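Local coordinates for protein proteasome accessory factor B/C (PafBC) (Paenarthrobacter aurescens, PDB 6SJ9) that acts as a transcriptional regulator of the bacterial DNA damage response, probably binding DNA through its winged helix-turn-helix domains, at residues Arg245-Leu259 with Tyr295-Leu307. Residues are numbered along the deposited sequence; the frame is centred on the assembly and turned at random.
Sequences RQATLVIDKDKLLAL and YGPHVKVTGPAEL
Leu256 lays CD2 over one face of the Tyr295 ring, 4.1 Å from the ring centroid, a CH-pi contact in the tightly packed part of this interface. Leu256 CD1 reaches Val299 CB at 4.0 Å, and on the same face of the sheet Ile251 CG2 meets Val299 CG2 at 3.7 Å while Leu249 and Val301 lie side by side; Val301 also packs on Leu292 of helix 285-294. The backbones pair antiparallel, Val250 and Lys300 exchanging two bonds. At Thr248 a classic beta bulge takes in two residues: Thr302 N donates to Thr248 O (2.9 Å), Gly303 N reaches that oxygen weakly, and Thr248 N donates to Gly303 O. Strand 299-303 is an outermost strand of the four-stranded, ferredoxin-like sheet of the WCX domain, order 2-3-1-4; Gln661 and the Tyr662 hydroxyl meet its outer side. Toward solvent lie exposed Thr302 and Lys300, whose extended chain leads away. Thr302 CG2, anti to the carbonyl carbon (OG1 chi1 61°), touches Val250 CG2 at 3.8 Å. At the C-terminal end of strand 245-252, His298 ND1 donates to Asp252 OD2 (3.1 Å) from above the carboxylate plane, the two planes 67° apart; Asp252 OD1 is in a salt bridge with Arg275. A leucine replacing His298 would probably leave OD2 without this donor and Trp654 without its edge-to-face partner. At the opposite strand end, Arg245 NH2 and Glu306 OE1 form a salt bridge, guanidinium and carboxylate nearly coplanar.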
ATOM      1  N   ARG A 245       6.814  11.921  21.902  1.00 80.86           N
ATOM      2  CA  ARG A 245       7.443  11.215  23.017  1.00 80.60           C
ATOM      3  C   ARG A 245       8.579  10.315  22.519  1.00 74.50           C
ATOM      4  O   ARG A 245       8.738  10.101  21.319  1.00 73.61           O
ATOM      5  CB  ARG A 245       6.389  10.414  23.795  1.00 84.12           C
ATOM      6  CG  ARG A 245       5.344  11.300  24.513  1.00 90.18           C
ATOM      7  CD  ARG A 245       3.910  10.724  24.432  1.00 91.84           C
ATOM      8  NE  ARG A 245       3.755   9.555  25.296  1.00 94.57           N
ATOM      9  CZ  ARG A 245       2.621   8.884  25.467  1.00 96.33           C
ATOM     10  NH1 ARG A 245       1.513   9.260  24.837  1.00 95.86           N
ATOM     11  NH2 ARG A 245       2.597   7.830  26.274  1.00 97.35           N
ATOM     12  N   GLN A 246       9.406   9.833  23.456  1.00 74.32           N
ATOM     13  CA  GLN A 246      10.575   9.001  23.164  1.00 71.52           C
ATOM     14  C   GLN A 246      10.431   7.598  23.735  1.00 69.01           C
ATOM     15  O   GLN A 246      10.117   7.434  24.916  1.00 71.93           O
ATOM     16  CB  GLN A 246      11.856   9.606  23.732  1.00 76.48           C
ATOM     17  CG  GLN A 246      13.112   8.774  23.449  1.00 78.65           C
ATOM     18  CD  GLN A 246      14.427   9.523  23.753  1.00 80.72           C
ATOM     19  OE1 GLN A 246      14.825  10.443  23.030  1.00 81.26           O
ATOM     20  NE2 GLN A 246      15.089   9.129  24.841  1.00 80.16           N
ATOM     21  N   ALA A 247      10.655   6.595  22.887  1.00 66.19           N
ATOM     22  CA  ALA A 247      10.652   5.191  23.267  1.00 65.17           C
ATOM     23  C   ALA A 247      12.080   4.652  23.365  1.00 67.22           C
ATOM     24  O   ALA A 247      12.966   5.070  22.617  1.00 66.07           O
ATOM     25  CB  ALA A 247       9.851   4.373  22.246  1.00 59.54           C
ATOM     26  N   THR A 248      12.294   3.707  24.284  1.00 68.32           N
ATOM     27  CA  THR A 248      13.584   3.043  24.462  1.00 71.90           C
ATOM     28  C   THR A 248      13.385   1.552  24.207  1.00 75.25           C
ATOM     29  O   THR A 248      12.578   0.899  24.884  1.00 72.71           O
ATOM     30  CB  THR A 248      14.156   3.294  25.856  1.00 77.10           C
ATOM     31  OG1 THR A 248      14.133   4.700  26.132  1.00 80.34           O
ATOM     32  CG2 THR A 248      15.605   2.829  25.938  1.00 79.18           C
ATOM     33  N   LEU A 249      14.099   1.025  23.212  1.00 76.01           N
ATOM     34  CA  LEU A 249      13.862  -0.316  22.712  1.00 69.88           C
ATOM     35  C   LEU A 249      15.165  -1.098  22.680  1.00 73.79           C
ATOM     36  O   LEU A 249      16.223  -0.553  22.342  1.00 76.44           O
ATOM     37  CB  LEU A 249      13.249  -0.274  21.308  1.00 59.35           C
ATOM     38  CG  LEU A 249      12.018   0.611  21.120  1.00 59.07           C
ATOM     39  CD1 LEU A 249      11.603   0.591  19.644  1.00 53.20           C
ATOM     40  CD2 LEU A 249      10.848   0.216  22.038  1.00 56.01           C
ATOM     41  N   VAL A 250      15.083  -2.374  23.051  1.00 75.01           N
ATOM     42  CA  VAL A 250      16.158  -3.334  22.838  1.00 76.61           C
ATOM     43  C   VAL A 250      15.732  -4.243  21.698  1.00 72.46           C
ATOM     44  O   VAL A 250      14.697  -4.910  21.801  1.00 69.41           O
ATOM     45  CB  VAL A 250      16.466  -4.144  24.104  1.00 77.79           C
ATOM     46  CG1 VAL A 250      17.424  -5.244  23.763  1.00 81.03           C
ATOM     47  CG2 VAL A 250      17.043  -3.250  25.185  1.00 76.43           C
ATOM     48  N   ILE A 251      16.554  -4.308  20.648  1.00 72.31           N
ATOM     49  CA  ILE A 251      16.262  -5.041  19.422  1.00 71.41           C
ATOM     50  C   ILE A 251      17.434  -5.942  19.044  1.00 76.36           C
ATOM     51  O   ILE A 251      18.593  -5.643  19.340  1.00 79.57           O
ATOM     52  CB  ILE A 251      15.963  -4.088  18.248  1.00 71.68           C
ATOM     53  CG1 ILE A 251      17.182  -3.215  17.963  1.00 73.45           C
ATOM     54  CG2 ILE A 251      14.776  -3.199  18.550  1.00 70.72           C
ATOM     55  CD1 ILE A 251      16.992  -2.326  16.762  1.00 73.09           C
ATOM     56  N   ASP A 252      17.120  -7.070  18.407  1.00 75.94           N
ATOM     57  CA  ASP A 252      18.147  -7.981  17.908  1.00 76.00           C
ATOM     58  C   ASP A 252      18.989  -7.296  16.832  1.00 79.09           C
ATOM     59  O   ASP A 252      18.464  -6.603  15.951  1.00 75.97           O
ATOM     60  CB  ASP A 252      17.504  -9.235  17.324  1.00 73.46           C
ATOM     61  CG  ASP A 252      16.754 -10.046  18.362  1.00 79.82           C
ATOM     62  OD1 ASP A 252      16.777  -9.664  19.552  1.00 84.76           O
ATOM     63  OD2 ASP A 252      16.128 -11.057  17.983  1.00 80.73           O
ATOM     64  N   LYS A 253      20.298  -7.527  16.877  1.00 85.72           N
ATOM     65  CA  LYS A 253      21.185  -6.975  15.862  1.00 91.21           C
ATOM     66  C   LYS A 253      20.834  -7.497  14.479  1.00 95.96           C
ATOM     67  O   LYS A 253      20.342  -8.613  14.320  1.00 95.21           O
ATOM     68  CB  LYS A 253      22.634  -7.319  16.185  1.00 92.00           C
ATOM     69  CG  LYS A 253      23.184  -6.513  17.333  1.00 92.91           C
ATOM     70  CD  LYS A 253      24.644  -6.752  17.530  1.00 94.88           C
ATOM     71  CE  LYS A 253      25.203  -5.842  18.620  1.00 97.32           C
ATOM     72  NZ  LYS A 253      25.748  -4.552  18.093  1.00 96.59           N
ATOM     73  N   ASP A 254      21.010  -6.635  13.480  1.00103.05           N
ATOM     74  CA  ASP A 254      20.748  -6.960  12.080  1.00109.43           C
ATOM     75  C   ASP A 254      19.277  -7.272  11.793  1.00110.80           C
ATOM     76  O   ASP A 254      18.968  -7.917  10.784  1.00113.21           O
ATOM     77  CB  ASP A 254      21.646  -8.102  11.599  1.00119.05           C
ATOM     78  CG  ASP A 254      23.121  -7.782  11.763  1.00126.47           C
ATOM     79  OD1 ASP A 254      23.552  -6.765  11.182  1.00127.57           O
ATOM     80  OD2 ASP A 254      23.841  -8.526  12.470  1.00129.58           O
ATOM     81  N   LYS A 255      18.351  -6.820  12.641  1.00106.46           N
ATOM     82  CA  LYS A 255      16.927  -7.044  12.420  1.00 92.41           C
ATOM     83  C   LYS A 255      16.153  -5.733  12.506  1.00 80.75           C
ATOM     84  O   LYS A 255      16.630  -4.731  13.042  1.00 77.32           O
ATOM     85  CB  LYS A 255      16.346  -8.049  13.419  1.00 89.80           C
ATOM     86  CG  LYS A 255      16.861  -9.460  13.251  1.00 91.10           C
ATOM     87  CD  LYS A 255      16.477  -9.991  11.871  1.00 89.61           C
ATOM     88  CE  LYS A 255      15.947 -11.408  11.966  1.00 90.03           C
ATOM     89  NZ  LYS A 255      16.872 -12.218  12.800  1.00 93.93           N
ATOM     90  N   LEU A 256      14.942  -5.750  11.945  1.00 75.78           N
ATOM     91  CA  LEU A 256      14.000  -4.644  12.069  1.00 69.98           C
ATOM     92  C   LEU A 256      14.547  -3.391  11.372  1.00 72.58           C
ATOM     93  O   LEU A 256      14.826  -2.352  11.984  1.00 71.84           O
ATOM     94  CB  LEU A 256      13.692  -4.384  13.547  1.00 65.55           C
ATOM     95  CG  LEU A 256      13.376  -5.620  14.397  1.00 61.36           C
ATOM     96  CD1 LEU A 256      12.858  -5.210  15.758  1.00 58.75           C
ATOM     97  CD2 LEU A 256      12.387  -6.526  13.702  1.00 60.70           C
ATOM     98  N   LEU A 257      14.709  -3.515  10.056  1.00 74.13           N
ATOM     99  CA  LEU A 257      15.371  -2.455   9.300  1.00 74.48           C
ATOM    100  C   LEU A 257      14.513  -1.205   9.232  1.00 69.35           C
ATOM    101  O   LEU A 257      15.020  -0.095   9.423  1.00 71.53           O
ATOM    102  CB  LEU A 257      15.784  -2.938   7.902  1.00 76.92           C
ATOM    103  CG  LEU A 257      17.135  -3.676   7.805  1.00 81.28           C
ATOM    104  CD1 LEU A 257      18.283  -2.664   7.943  1.00 84.38           C
ATOM    105  CD2 LEU A 257      17.331  -4.805   8.816  1.00 83.45           C
ATOM    106  N   ALA A 258      13.219  -1.353   8.952  1.00 65.13           N
ATOM    107  CA  ALA A 258      12.367  -0.168   8.923  1.00 64.74           C
ATOM    108  C   ALA A 258      12.402   0.560  10.261  1.00 65.64           C
ATOM    109  O   ALA A 258      12.446   1.798  10.306  1.00 66.29           O
ATOM    110  CB  ALA A 258      10.931  -0.547   8.568  1.00 65.10           C
ATOM    111  N   LEU A 259      12.434  -0.194  11.361  1.00 65.20           N
ATOM    112  CA  LEU A 259      12.480   0.427  12.678  1.00 60.94           C
ATOM    113  C   LEU A 259      13.787   1.174  12.879  1.00 63.21           C
ATOM    114  O   LEU A 259      13.787   2.302  13.369  1.00 66.61           O
ATOM    115  CB  LEU A 259      12.294  -0.634  13.767  1.00 59.20           C
ATOM    116  CG  LEU A 259      12.191  -0.092  15.190  1.00 58.10           C
ATOM    117  CD1 LEU A 259      10.992   0.877  15.251  1.00 55.28           C
ATOM    118  CD2 LEU A 259      12.106  -1.211  16.223  1.00 54.43           C
ATOM    119  N   TYR A 295       6.719  -7.317  15.591  1.00 49.66           N
ATOM    120  CA  TYR A 295       8.104  -7.764  15.580  1.00 55.91           C
ATOM    121  C   TYR A 295       8.383  -8.871  16.615  1.00 58.29           C
ATOM    122  O   TYR A 295       9.482  -9.446  16.612  1.00 58.42           O
ATOM    123  CB  TYR A 295       9.046  -6.580  15.827  1.00 56.83           C
ATOM    124  CG  TYR A 295       8.989  -5.465  14.804  1.00 54.82           C
ATOM    125  CD1 TYR A 295       8.709  -5.715  13.469  1.00 54.24           C
ATOM    126  CD2 TYR A 295       9.179  -4.141  15.199  1.00 55.85           C
ATOM    127  CE1 TYR A 295       8.649  -4.667  12.534  1.00 53.98           C
ATOM    128  CE2 TYR A 295       9.132  -3.090  14.289  1.00 55.23           C
ATOM    129  CZ  TYR A 295       8.862  -3.352  12.961  1.00 57.45           C
ATOM    130  OH  TYR A 295       8.794  -2.276  12.086  1.00 60.45           O
ATOM    131  N   GLY A 296       7.415  -9.199  17.479  1.00 58.16           N
ATOM    132  CA  GLY A 296       7.553 -10.287  18.435  1.00 61.45           C
ATOM    133  C   GLY A 296       8.791 -10.288  19.328  1.00 64.22           C
ATOM    134  O   GLY A 296       9.059  -9.342  20.083  1.00 63.24           O
ATOM    135  N   PRO A 297       9.535 -11.404  19.320  1.00 65.38           N
ATOM    136  CA  PRO A 297      10.729 -11.485  20.174  1.00 68.94           C
ATOM    137  C   PRO A 297      11.899 -10.651  19.678  1.00 67.52           C
ATOM    138  O   PRO A 297      12.855 -10.490  20.423  1.00 72.11           O
ATOM    139  CB  PRO A 297      11.072 -12.977  20.150  1.00 70.61           C
ATOM    140  CG  PRO A 297      10.638 -13.388  18.771  1.00 67.63           C
ATOM    141  CD  PRO A 297       9.378 -12.608  18.480  1.00 63.94           C
ATOM    142  N   HIS A 298      11.844 -10.075  18.476  1.00 66.12           N
ATOM    143  CA  HIS A 298      12.953  -9.248  18.010  1.00 65.48           C
ATOM    144  C   HIS A 298      13.072  -7.916  18.739  1.00 64.40           C
ATOM    145  O   HIS A 298      14.040  -7.194  18.509  1.00 67.07           O
ATOM    146  CB  HIS A 298      12.818  -8.986  16.519  1.00 66.42           C
ATOM    147  CG  HIS A 298      12.927 -10.213  15.678  1.00 72.28           C
ATOM    148  ND1 HIS A 298      13.637 -11.332  16.076  1.00 75.06           N
ATOM    149  CD2 HIS A 298      12.402 -10.509  14.461  1.00 71.64           C
ATOM    150  CE1 HIS A 298      13.549 -12.259  15.135  1.00 74.45           C
ATOM    151  NE2 HIS A 298      12.808 -11.783  14.144  1.00 73.57           N
ATOM    152  N   VAL A 299      12.143  -7.576  19.619  1.00 63.20           N
ATOM    153  CA  VAL A 299      12.162  -6.284  20.291  1.00 63.10           C
ATOM    154  C   VAL A 299      11.590  -6.457  21.685  1.00 66.55           C
ATOM    155  O   VAL A 299      10.679  -7.262  21.912  1.00 69.12           O
ATOM    156  CB  VAL A 299      11.390  -5.200  19.478  1.00 60.20           C
ATOM    157  CG1 VAL A 299       9.895  -5.578  19.251  1.00 55.95           C
ATOM    158  CG2 VAL A 299      11.490  -3.832  20.154  1.00 59.48           C
ATOM    159  N   LYS A 300      12.148  -5.703  22.615  1.00 68.13           N
ATOM    160  CA  LYS A 300      11.593  -5.512  23.941  1.00 70.30           C
ATOM    161  C   LYS A 300      11.493  -4.020  24.198  1.00 71.54           C
ATOM    162  O   LYS A 300      12.452  -3.285  23.947  1.00 73.73           O
ATOM    163  CB  LYS A 300      12.471  -6.157  25.039  1.00 70.72           C
ATOM    164  CG  LYS A 300      11.959  -5.891  26.443  1.00 69.80           C
ATOM    165  CD  LYS A 300      12.983  -6.365  27.481  1.00 73.74           C
ATOM    166  CE  LYS A 300      12.471  -6.293  28.913  1.00 76.31           C
ATOM    167  NZ  LYS A 300      13.572  -6.625  29.913  1.00 82.36           N
ATOM    168  N   VAL A 301      10.322  -3.566  24.623  1.00 71.46           N
ATOM    169  CA  VAL A 301      10.166  -2.192  25.082  1.00 71.32           C
ATOM    170  C   VAL A 301      10.767  -2.104  26.481  1.00 76.32           C
ATOM    171  O   VAL A 301      10.324  -2.810  27.396  1.00 80.28           O
ATOM    172  CB  VAL A 301       8.689  -1.772  25.108  1.00 67.17           C
ATOM    173  CG1 VAL A 301       8.550  -0.371  25.692  1.00 66.25           C
ATOM    174  CG2 VAL A 301       8.072  -1.836  23.728  1.00 61.26           C
ATOM    175  N   THR A 302      11.797  -1.273  26.656  1.00 75.42           N
ATOM    176  CA  THR A 302      12.204  -1.024  28.033  1.00 79.13           C
ATOM    177  C   THR A 302      11.420   0.138  28.638  1.00 78.31           C
ATOM    178  O   THR A 302      11.126   0.115  29.837  1.00 81.02           O
ATOM    179  CB  THR A 302      13.715  -0.795  28.154  1.00 81.82           C
ATOM    180  OG1 THR A 302      14.104   0.350  27.393  1.00 83.45           O
ATOM    181  CG2 THR A 302      14.493  -2.025  27.671  1.00 79.37           C
ATOM    182  N   GLY A 303      11.056   1.137  27.839  1.00 73.58           N
ATOM    183  CA  GLY A 303      10.235   2.222  28.314  1.00 75.13           C
ATOM    184  C   GLY A 303       9.682   3.034  27.163  1.00 74.99           C
ATOM    185  O   GLY A 303      10.119   2.873  26.025  1.00 79.04           O
ATOM    186  N   PRO A 304       8.660   3.875  27.409  1.00 73.02           N
ATOM    187  CA  PRO A 304       7.955   4.132  28.670  1.00 77.02           C
ATOM    188  C   PRO A 304       6.931   3.043  28.970  1.00 80.51           C
ATOM    189  O   PRO A 304       6.539   2.305  28.076  1.00 80.89           O
ATOM    190  CB  PRO A 304       7.271   5.474  28.421  1.00 75.68           C
ATOM    191  CG  PRO A 304       6.934   5.414  26.969  1.00 72.42           C
ATOM    192  CD  PRO A 304       8.112   4.697  26.316  1.00 69.39           C
ATOM    193  N   ALA A 305       6.442   3.026  30.208  1.00 82.33           N
ATOM    194  CA  ALA A 305       5.591   1.939  30.677  1.00 81.94           C
ATOM    195  C   ALA A 305       4.264   1.872  29.933  1.00 79.62           C
ATOM    196  O   ALA A 305       3.710   0.787  29.781  1.00 80.44           O
ATOM    197  CB  ALA A 305       5.364   2.072  32.187  1.00 85.56           C
ATOM    198  N   GLU A 306       3.714   3.008  29.505  1.00 79.04           N
ATOM    199  CA  GLU A 306       2.454   2.958  28.783  1.00 82.24           C
ATOM    200  C   GLU A 306       2.631   2.245  27.444  1.00 78.26           C
ATOM    201  O   GLU A 306       1.748   1.493  27.008  1.00 69.83           O
ATOM    202  CB  GLU A 306       1.900   4.378  28.589  1.00 87.91           C
ATOM    203  CG  GLU A 306       0.384   4.423  28.291  1.00 93.20           C
ATOM    204  CD  GLU A 306      -0.097   5.691  27.548  1.00 98.70           C
ATOM    205  OE1 GLU A 306       0.704   6.644  27.384  1.00101.08           O
ATOM    206  OE2 GLU A 306      -1.289   5.729  27.125  1.00 99.70           O
ATOM    207  N   LEU A 307       3.797   2.436  26.810  1.00 78.74           N
ATOM    208  CA  LEU A 307       4.133   1.726  25.577  1.00 73.94           C
ATOM    209  C   LEU A 307       4.322   0.238  25.827  1.00 72.47           C
ATOM    210  O   LEU A 307       3.847  -0.604  25.058  1.00 68.75           O
ATOM    211  CB  LEU A 307       5.413   2.327  24.985  1.00 71.47           C
ATOM    212  CG  LEU A 307       5.880   1.627  23.722  1.00 61.27           C
ATOM    213  CD1 LEU A 307       4.750   1.781  22.768  1.00 54.10           C
ATOM    214  CD2 LEU A 307       7.096   2.326  23.205  1.00 59.29           C
TER